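Local coordinates for protein amino acid amide racemase (Ochrobactrum anthropi, PDB 6GIO) that is a dimeric, pyridoxal-5'-phosphate-binding enzyme of the class-III aminotransferase family, built on the fold shared by that family, at residues C118-R121 with V122-A126; R176-A179 with E180-L183; L186-H189 with F190-C194; F220-A223 with L224-C228. All blocks are in the same frame, centred on the assembly; numbering follows the deposited sequence.

Contact 1 of 4, residues C118-R121 with V122-A126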
loop_
_atom_site.group_PDB
_atom_site.type_symbol
_atom_site.label_atom_id
_atom_site.label_comp_id
_atom_site.label_asym_id
_atom_site.label_seq_id
_atom_site.Cartn_x
_atom_site.Cartn_y
_atom_site.Cartn_z
ATOM N N CYS C 118 4.406 4.660 8.266
ATOM C CA CYS C 118 5.738 4.233 8.610
ATOM C C CYS C 118 6.450 5.323 9.374
ATOM O O CYS C 118 6.953 5.093 10.481
ATOM C CB CYS C 118 6.543 3.856 7.346
ATOM S SG CYS C 118 8.262 3.403 7.767
ATOM N N ALA C 119 6.483 6.524 8.786
ATOM C CA ALA C 119 7.217 7.629 9.380
ATOM C C ALA C 119 6.724 7.846 10.790
ATOM O O ALA C 119 7.538 7.869 11.699
ATOM C CB ALA C 119 7.082 8.920 8.550
ATOM N N VAL C 120 5.408 7.980 10.991
ATOM C CA VAL C 120 4.921 8.247 12.352
ATOM C C VAL C 120 5.228 7.120 13.342
ATOM O O VAL C 120 5.665 7.384 14.492
ATOM C CB VAL C 120 3.410 8.651 12.445
ATOM C CG1 VAL C 120 2.469 7.553 11.976
ATOM C CG2 VAL C 120 3.079 9.017 13.880
ATOM N N ARG C 121 5.056 5.880 12.897
ATOM C CA ARG C 121 5.329 4.718 13.775
ATOM C C ARG C 121 6.808 4.690 14.194
ATOM O O ARG C 121 7.079 4.548 15.357
ATOM C CB ARG C 121 4.998 3.423 13.036
ATOM C CG ARG C 121 3.520 3.208 12.757
ATOM C CD ARG C 121 3.214 1.762 12.439
ATOM N NE ARG C 121 3.751 0.838 13.405
ATOM C CZ ARG C 121 4.355 -0.297 13.120
ATOM N NH1 ARG C 121 4.139 -0.903 11.966
ATOM N NH2 ARG C 121 5.199 -0.806 13.989
ATOM N N VAL C 122 7.722 4.924 13.267
ATOM C CA VAL C 122 9.140 4.735 13.573
ATOM C C VAL C 122 9.734 5.958 14.234
ATOM O O VAL C 122 10.681 5.864 15.039
ATOM C CB VAL C 122 9.940 4.313 12.309
ATOM C CG1 VAL C 122 10.086 5.455 11.327
ATOM C CG2 VAL C 122 11.293 3.726 12.696
ATOM N N LEU C 123 9.206 7.122 13.890
ATOM C CA LEU C 123 9.687 8.359 14.562
ATOM C C LEU C 123 9.360 8.360 16.069
ATOM O O LEU C 123 10.232 8.647 16.918
ATOM C CB LEU C 123 9.131 9.587 13.891
ATOM C CG LEU C 123 9.671 9.969 12.520
ATOM C CD1 LEU C 123 8.653 10.878 11.832
ATOM C CD2 LEU C 123 11.007 10.667 12.645
ATOM N N THR C 124 8.129 8.008 16.405
ATOM C CA THR C 124 7.724 8.001 17.824
ATOM C C THR C 124 8.521 6.931 18.573
ATOM O O THR C 124 9.076 7.208 19.644
ATOM C CB THR C 124 6.234 7.794 17.974
ATOM O OG1 THR C 124 5.848 6.689 17.176
ATOM C CG2 THR C 124 5.493 9.011 17.482
ATOM N N ALA C 125 8.657 5.751 17.963
ATOM C CA ALA C 125 9.336 4.631 18.605
ATOM C C ALA C 125 10.806 4.954 18.793
ATOM O O ALA C 125 11.317 4.744 19.865
ATOM C CB ALA C 125 9.164 3.335 17.808
ATOM N N ALA C 126 11.472 5.532 17.781
ATOM C CA ALA C 126 12.934 5.735 17.858
ATOM C C ALA C 126 13.322 6.908 18.744
ATOM O O ALA C 126 14.366 6.879 19.442
ATOM C CB ALA C 126 13.502 5.923 16.457
#

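Contact 2 of 4, residues R176-A179 with E180-L183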
loop_
_atom_site.group_PDB
_atom_site.type_symbol
_atom_site.label_atom_id
_atom_site.label_comp_id
_atom_site.label_asym_id
_atom_site.label_seq_id
_atom_site.Cartn_x
_atom_site.Cartn_y
_atom_site.Cartn_z
ATOM N N ARG C 176 -5.220 35.273 7.040
ATOM C CA ARG C 176 -5.683 35.271 8.428
ATOM C C ARG C 176 -4.499 35.150 9.410
ATOM O O ARG C 176 -4.489 35.787 10.457
ATOM C CB ARG C 176 -6.715 34.156 8.618
ATOM C CG ARG C 176 -7.971 34.389 7.761
ATOM C CD ARG C 176 -9.086 33.357 7.946
ATOM N NE ARG C 176 -9.764 33.534 9.229
ATOM C CZ ARG C 176 -10.905 32.945 9.597
ATOM N NH1 ARG C 176 -11.560 32.117 8.777
ATOM N NH2 ARG C 176 -11.392 33.187 10.813
ATOM N N PHE C 177 -3.470 34.398 9.038
ATOM C CA PHE C 177 -2.369 34.141 9.948
ATOM C C PHE C 177 -1.053 34.385 9.266
ATOM O O PHE C 177 -0.719 33.733 8.294
ATOM C CB PHE C 177 -2.429 32.687 10.496
ATOM C CG PHE C 177 -3.690 32.365 11.232
ATOM C CD1 PHE C 177 -3.825 32.663 12.579
ATOM C CD2 PHE C 177 -4.751 31.762 10.572
ATOM C CE1 PHE C 177 -5.008 32.389 13.242
ATOM C CE2 PHE C 177 -5.936 31.466 11.230
ATOM C CZ PHE C 177 -6.068 31.771 12.568
ATOM N N SER C 178 -0.301 35.345 9.771
ATOM C CA SER C 178 1.014 35.594 9.231
ATOM C C SER C 178 1.974 34.463 9.631
ATOM O O SER C 178 1.730 33.700 10.562
ATOM C CB SER C 178 1.556 36.940 9.743
ATOM O OG SER C 178 1.745 36.898 11.156
ATOM N N ALA C 179 3.059 34.359 8.886
ATOM C CA ALA C 179 4.223 33.591 9.304
ATOM C C ALA C 179 4.576 33.818 10.784
ATOM O O ALA C 179 4.726 32.866 11.559
ATOM C CB ALA C 179 5.416 33.925 8.419
ATOM N N GLU C 180 4.643 35.078 11.168
ATOM C CA GLU C 180 5.078 35.471 12.513
ATOM C C GLU C 180 4.027 35.009 13.550
ATOM O O GLU C 180 4.377 34.611 14.674
ATOM C CB GLU C 180 5.291 36.993 12.578
ATOM C CG GLU C 180 6.439 37.580 11.715
ATOM C CD GLU C 180 6.230 37.511 10.167
ATOM O OE1 GLU C 180 5.069 37.434 9.677
ATOM O OE2 GLU C 180 7.248 37.527 9.419
ATOM N N ALA C 181 2.744 35.060 13.165
ATOM C CA ALA C 181 1.681 34.654 14.038
ATOM C C ALA C 181 1.718 33.153 14.283
ATOM O O ALA C 181 1.472 32.682 15.385
ATOM C CB ALA C 181 0.329 35.076 13.471
ATOM N N VAL C 182 2.008 32.373 13.252
ATOM C CA VAL C 182 2.039 30.936 13.429
ATOM C C VAL C 182 3.249 30.520 14.298
ATOM O O VAL C 182 3.115 29.749 15.259
ATOM C CB VAL C 182 1.981 30.264 12.081
ATOM C CG1 VAL C 182 2.222 28.775 12.185
ATOM C CG2 VAL C 182 0.583 30.522 11.511
ATOM N N LEU C 183 4.393 31.106 14.023
ATOM C CA LEU C 183 5.588 30.850 14.834
ATOM C C LEU C 183 5.355 31.220 16.272
ATOM O O LEU C 183 5.799 30.532 17.180
ATOM C CB LEU C 183 6.784 31.611 14.292
ATOM C CG LEU C 183 7.230 31.147 12.916
ATOM C CD1 LEU C 183 8.204 32.166 12.295
ATOM C CD2 LEU C 183 7.799 29.712 12.937
HETATM O O HOH W 1 3.681 36.293 6.728
#

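Contact 3 of 4, residues L186-H189 with F190-C194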
loop_
_atom_site.group_PDB
_atom_site.type_symbol
_atom_site.label_atom_id
_atom_site.label_comp_id
_atom_site.label_asym_id
_atom_site.label_seq_id
_atom_site.Cartn_x
_atom_site.Cartn_y
_atom_site.Cartn_z
ATOM N N LEU C 186 3.200 28.625 18.003
ATOM C CA LEU C 186 3.992 27.430 18.288
ATOM C C LEU C 186 4.882 27.671 19.479
ATOM O O LEU C 186 4.976 26.796 20.370
ATOM C CB LEU C 186 4.845 27.001 17.113
ATOM C CG LEU C 186 5.753 25.790 17.282
ATOM C CD1 LEU C 186 4.925 24.521 17.476
ATOM C CD2 LEU C 186 6.708 25.657 16.105
ATOM N N ASP C 187 5.528 28.832 19.502
ATOM C CA ASP C 187 6.381 29.192 20.659
ATOM C C ASP C 187 5.566 29.136 21.945
ATOM O O ASP C 187 6.088 28.727 22.987
ATOM C CB ASP C 187 6.937 30.604 20.555
ATOM C CG ASP C 187 7.949 30.764 19.463
ATOM O OD1 ASP C 187 8.616 29.764 19.049
ATOM O OD2 ASP C 187 8.089 31.933 19.024
ATOM N N TYR C 188 4.300 29.567 21.869
ATOM C CA TYR C 188 3.416 29.582 23.037
ATOM C C TYR C 188 3.067 28.183 23.492
ATOM O O TYR C 188 3.118 27.891 24.680
ATOM C CB TYR C 188 2.109 30.358 22.769
ATOM C CG TYR C 188 1.322 30.648 24.029
ATOM C CD1 TYR C 188 1.795 31.564 24.995
ATOM C CD2 TYR C 188 0.096 30.034 24.251
ATOM C CE1 TYR C 188 1.057 31.834 26.147
ATOM C CE2 TYR C 188 -0.639 30.287 25.381
ATOM C CZ TYR C 188 -0.175 31.186 26.322
ATOM O OH TYR C 188 -0.961 31.386 27.442
ATOM N N HIS C 189 2.655 27.330 22.557
ATOM C CA HIS C 189 2.458 25.918 22.870
ATOM C C HIS C 189 3.735 25.286 23.496
ATOM O O HIS C 189 3.659 24.636 24.532
ATOM C CB HIS C 189 1.981 25.178 21.650
ATOM C CG HIS C 189 0.508 25.276 21.449
ATOM N ND1 HIS C 189 -0.096 26.297 20.736
ATOM C CD2 HIS C 189 -0.498 24.491 21.884
ATOM C CE1 HIS C 189 -1.405 26.102 20.702
ATOM N NE2 HIS C 189 -1.673 25.014 21.397
ATOM N N PHE C 190 4.901 25.530 22.920
ATOM C CA PHE C 190 6.152 25.003 23.472
ATOM C C PHE C 190 6.393 25.450 24.884
ATOM O O PHE C 190 6.924 24.673 25.648
ATOM C CB PHE C 190 7.388 25.373 22.634
ATOM C CG PHE C 190 7.562 24.570 21.362
ATOM C CD1 PHE C 190 6.789 23.430 21.081
ATOM C CD2 PHE C 190 8.551 24.940 20.454
ATOM C CE1 PHE C 190 6.987 22.722 19.912
ATOM C CE2 PHE C 190 8.786 24.200 19.314
ATOM C CZ PHE C 190 7.973 23.118 19.028
ATOM N N ALA C 191 5.991 26.679 25.219
ATOM C CA ALA C 191 6.183 27.212 26.581
ATOM C C ALA C 191 5.116 26.749 27.597
ATOM O O ALA C 191 5.210 27.040 28.765
ATOM C CB ALA C 191 6.248 28.724 26.533
ATOM N N THR C 192 4.065 26.072 27.137
ATOM C CA THR C 192 2.961 25.703 27.990
ATOM C C THR C 192 2.573 24.205 27.810
ATOM O O THR C 192 3.195 23.308 28.363
ATOM C CB THR C 192 1.747 26.609 27.716
ATOM O OG1 THR C 192 1.338 26.483 26.349
ATOM C CG2 THR C 192 2.091 28.086 28.001
ATOM N N SER C 193 1.564 23.930 26.993
ATOM C CA SER C 193 0.961 22.633 26.986
ATOM C C SER C 193 1.577 21.601 26.010
ATOM O O SER C 193 1.239 20.425 26.084
ATOM C CB SER C 193 -0.565 22.791 26.766
ATOM O OG SER C 193 -0.862 23.454 25.568
ATOM N N CYS C 194 2.501 22.002 25.139
ATOM C CA CYS C 194 3.190 21.070 24.232
ATOM C C CYS C 194 4.703 21.157 24.380
ATOM O O CYS C 194 5.372 21.687 23.476
ATOM C CB CYS C 194 2.813 21.413 22.794
ATOM S SG CYS C 194 3.353 20.177 21.608
#

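Contact 4 of 4, residues F220-A223 with L224-C228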
loop_
_atom_site.group_PDB
_atom_site.type_symbol
_atom_site.label_atom_id
_atom_site.label_comp_id
_atom_site.label_asym_id
_atom_site.label_seq_id
_atom_site.Cartn_x
_atom_site.Cartn_y
_atom_site.Cartn_z
ATOM N N PHE C 220 9.259 31.227 6.056
ATOM C CA PHE C 220 8.481 30.626 7.097
ATOM C C PHE C 220 8.899 29.186 7.465
ATOM O O PHE C 220 9.129 28.902 8.642
ATOM C CB PHE C 220 6.977 30.648 6.768
ATOM C CG PHE C 220 6.156 29.791 7.714
ATOM C CD1 PHE C 220 5.947 30.189 9.036
ATOM C CD2 PHE C 220 5.595 28.603 7.285
ATOM C CE1 PHE C 220 5.213 29.396 9.915
ATOM C CE2 PHE C 220 4.857 27.809 8.139
ATOM C CZ PHE C 220 4.666 28.200 9.458
ATOM N N LEU C 221 8.965 28.290 6.471
ATOM C CA LEU C 221 9.267 26.900 6.705
ATOM C C LEU C 221 10.662 26.741 7.301
ATOM O O LEU C 221 10.851 25.886 8.169
ATOM C CB LEU C 221 9.139 26.094 5.417
ATOM C CG LEU C 221 7.694 25.918 4.891
ATOM C CD1 LEU C 221 7.691 25.026 3.676
ATOM C CD2 LEU C 221 6.758 25.338 5.952
ATOM N N GLU C 222 11.630 27.538 6.845
ATOM C CA GLU C 222 12.990 27.496 7.420
ATOM C C GLU C 222 13.003 27.924 8.872
ATOM O O GLU C 222 13.757 27.375 9.683
ATOM C CB GLU C 222 13.999 28.350 6.625
ATOM C CG GLU C 222 15.436 28.184 7.149
ATOM C CD GLU C 222 16.508 28.819 6.269
ATOM O OE1 GLU C 222 16.187 29.465 5.268
ATOM O OE2 GLU C 222 17.702 28.681 6.588
ATOM N N ALA C 223 12.196 28.927 9.205
ATOM C CA ALA C 223 12.113 29.381 10.593
ATOM C C ALA C 223 11.418 28.317 11.476
ATOM O O ALA C 223 11.776 28.124 12.636
ATOM C CB ALA C 223 11.399 30.723 10.681
ATOM N N LEU C 224 10.416 27.637 10.907
ATOM C CA LEU C 224 9.737 26.542 11.584
ATOM C C LEU C 224 10.680 25.386 11.863
ATOM O O LEU C 224 10.644 24.802 12.930
ATOM C CB LEU C 224 8.611 25.999 10.697
ATOM C CG LEU C 224 7.891 24.778 11.212
ATOM C CD1 LEU C 224 7.244 25.045 12.544
ATOM C CD2 LEU C 224 6.820 24.370 10.195
ATOM N N GLN C 225 11.470 25.031 10.860
ATOM C CA GLN C 225 12.468 23.976 10.977
ATOM C C GLN C 225 13.376 24.304 12.172
ATOM O O GLN C 225 13.526 23.495 13.088
ATOM C CB GLN C 225 13.273 23.874 9.688
ATOM C CG GLN C 225 14.520 23.007 9.757
ATOM C CD GLN C 225 15.397 23.198 8.554
ATOM O OE1 GLN C 225 15.347 22.409 7.617
ATOM N NE2 GLN C 225 16.193 24.279 8.557
ATOM N N ASP C 226 13.895 25.516 12.169
ATOM C CA ASP C 226 14.881 25.961 13.170
ATOM C C ASP C 226 14.302 25.987 14.598
ATOM O O ASP C 226 14.996 25.576 15.532
ATOM C CB ASP C 226 15.440 27.352 12.804
ATOM C CG ASP C 226 16.338 27.330 11.561
ATOM O OD1 ASP C 226 16.613 26.260 10.996
ATOM O OD2 ASP C 226 16.760 28.412 11.118
ATOM N N ARG C 227 13.052 26.463 14.755
ATOM C CA ARG C 227 12.313 26.430 16.040
ATOM C C ARG C 227 12.176 25.016 16.630
ATOM O O ARG C 227 12.249 24.835 17.839
ATOM C CB ARG C 227 10.874 26.973 15.892
ATOM C CG ARG C 227 10.690 28.463 15.640
ATOM C CD ARG C 227 11.056 29.338 16.823
ATOM N NE ARG C 227 10.193 30.523 16.942
ATOM C CZ ARG C 227 10.307 31.623 16.207
ATOM N NH1 ARG C 227 9.489 32.630 16.436
ATOM N NH2 ARG C 227 11.213 31.718 15.238
ATOM N N CYS C 228 11.957 24.030 15.758
ATOM C CA CYS C 228 11.755 22.641 16.149
ATOM C C CYS C 228 13.102 21.929 16.403
ATOM O O CYS C 228 13.268 21.237 17.408
ATOM C CB CYS C 228 10.961 21.967 15.074
ATOM S SG CYS C 228 9.230 22.531 15.029
HETATM O O HOH W 2 13.083 30.104 13.908
#

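Contact 1 of 4, residues C118-R121 with V122-A126
Leu123 lies one helical turn beyond Ala119 on helix 112-127, and its side chain runs back over that residue. CB, CG and CD1 in turn lie 3.1 to 3.2 Å from Ala119 O, with CG anti to its own carbonyl carbon (chi1 -72°); at the tip CD1 also reaches Ala119 CB at 4.1 Å. Leu123 N takes the same oxygen in a 2.9 Å backbone bond. Ala119 and Leu123 thus form one apolar stripe, which packs on Phe203 and Met262. On another side of the helix Val122 N bonds to Cys118 O, and Val122 CG1 sits 4.5 Å from Cys118 SG; both side chains pack on Ile18 of the second subunit. Thr124 folds OG1 back over the backbone, 2.8 Å from Val120 O and 3.1 Å from Arg121 O, and its one proton could serve either. Thr124 N bonds to Val120 O at 3.2 Å. The guanidinium of Arg121 leaves the turn for Phe291, by a hydrogen bond to its carbonyl and a cation-pi contact. An apolar stripe turned to strands 199-204, 234-238 and 262-265 marks helix 112-127 as one that covers the sheet of the PLP-binding domain, as in the class-III aminotransferase fold.

Contact 2 of 4, residues R176-A179 with E180-L183
Ser178 OG accepts the backbone N-H of Ala181 at 2.9 Å (N-H...O 146°), which makes Ser178 the N-cap of helix 179-191. The hydroxyl stands between its own backbone N and carbonyl carbon (chi1 65°), and this rotation turns it toward the first turn, where it also lies 3.3 Å from Ala181 CB. The capping bond gives a first-turn amide a side-chain acceptor. The next amides find theirs in the main chain: Val182 N bonds to Ser178 O at 3.0 Å, and Leu183 N to Ala179 O at 3.0 Å in a nearly straight bond (173°). Ala179 N is satisfied by a water, which accepts its proton at 3.0 Å and donates a weak bond to Glu180 OE1. Glu180 bends at chi2, bringing its carboxylate back along the start of the helix; OE1 comes within 3.5 Å of Ser178 CB. A carboxylate here would probably interact favourably with the positive end of the helix dipole. Apolar contact is slight: Phe177 CB meets the CG2 branch of Val182 at 3.8 Å, while the phenyl ring leads away from the helix. The cap closes the loop that follows strand 164-167, and the new helix lies against helix 220-229, with Ala179 and Val182 on Phe220 and Leu183 on Ala223 and Arg227.

Contact 3 of 4, residues L186-H189 with F190-C194
His189 O is gripped by two amides at the end of helix 179-191, Cys194 N at 2.9 Å and Thr192 N at 3.0 Å. They come from opposite faces of the carbonyl plane, Thr192 N 62° out of it, so neither uses a lone-pair direction. The chain thereby wraps round this one oxygen as it leaves the helix, and Cys194 CB settles 4.0 Å from His189 CB. Thr192 makes the second polar link: OG1 donates to Tyr188 O at 2.8 Å. With OG1 held between its backbone N and carbonyl carbon (chi1 60°), the methyl CG2 is left over one face of the Tyr188 ring, 4.3 Å from the ring centroid, a CH-pi contact. A second CH-pi contact lies two residues earlier, where Leu186 CD1 stands over one face of the Phe190 ring, 3.7 Å from CE1, displaced toward the rim. Leu186 and Phe190 both pack on Ile133 of strand 131-135. His189 ND1 bonds to the carbonyl of Leu185, and Asp187 reaches across to Arg227 of helix 220-229. The chemistry implies a helix end secured by main-chain amides and a threonine hydroxyl, with apolar packing on its sheet side.

Contact 4 of 4, residues F220-A223 with L224-C228
The Phe220 ring and the Leu224 side chain meet one turn apart on helix 220-229, Leu224 CD2 approaching Phe220 CZ obliquely at 4.5 Å. Leu221 CD2 comes as near to that same CD2 methyl, which therefore touches two residues of the preceding turn. The Arg227 guanidinium has a water at its edge, in its plane: NH2 donates to it at 2.8 Å, and the water donates in turn to Ala223 O at 2.7 Å. Its second partner is Asp187, in a salt bridge through NE. Ala223 O also takes the N-H of Arg227 at 3.0 Å, so main chain and water-bridged side chain of one residue hold the same carbonyl. Bends at chi2 (-69°) and chi3 fold the arginine chain, and CG lies 3.2 Å from that oxygen. The side chains of Glu222 and Asp226 lie side by side, pointing the same way, their carboxylate planes 78° apart; Glu222 OE2 and Asp226 OD2 are 4.6 Å from each other, a like-charge proximity that is probably unfavourable. Asp226 OD1 accepts from Gln225 NE2 at 3.2 Å, on the syn side but tilted out of the carboxylate plane, while Gln225 OE1 takes the amide of Glu259. Within the beta-alpha-beta unit of strands 199-204 and 234-238, Leu221 and Leu224 pack on Ile204; Leu224 also reaches Leu186 of helix 179-191, which Phe220 and Arg227 face too.

Contact 1 is the buried one, on helix 112-127 between the sheet and the second subunit; contacts 2, 3 and 4 are partly buried and touch no other chain. Contacts 2 and 3 are the two ends of helix 179-191, their centres about 15 Å apart, and contact 4 faces both from helix 220-229. Contact 2 meets it by packing alone, whereas contact 3 combines packing with a charged pair. Contacts 1 and 4 lie within helices and rest on regular backbone bonding, while the two ends of helix 179-191 depend on a serine cap and a doubly gripped carbonyl.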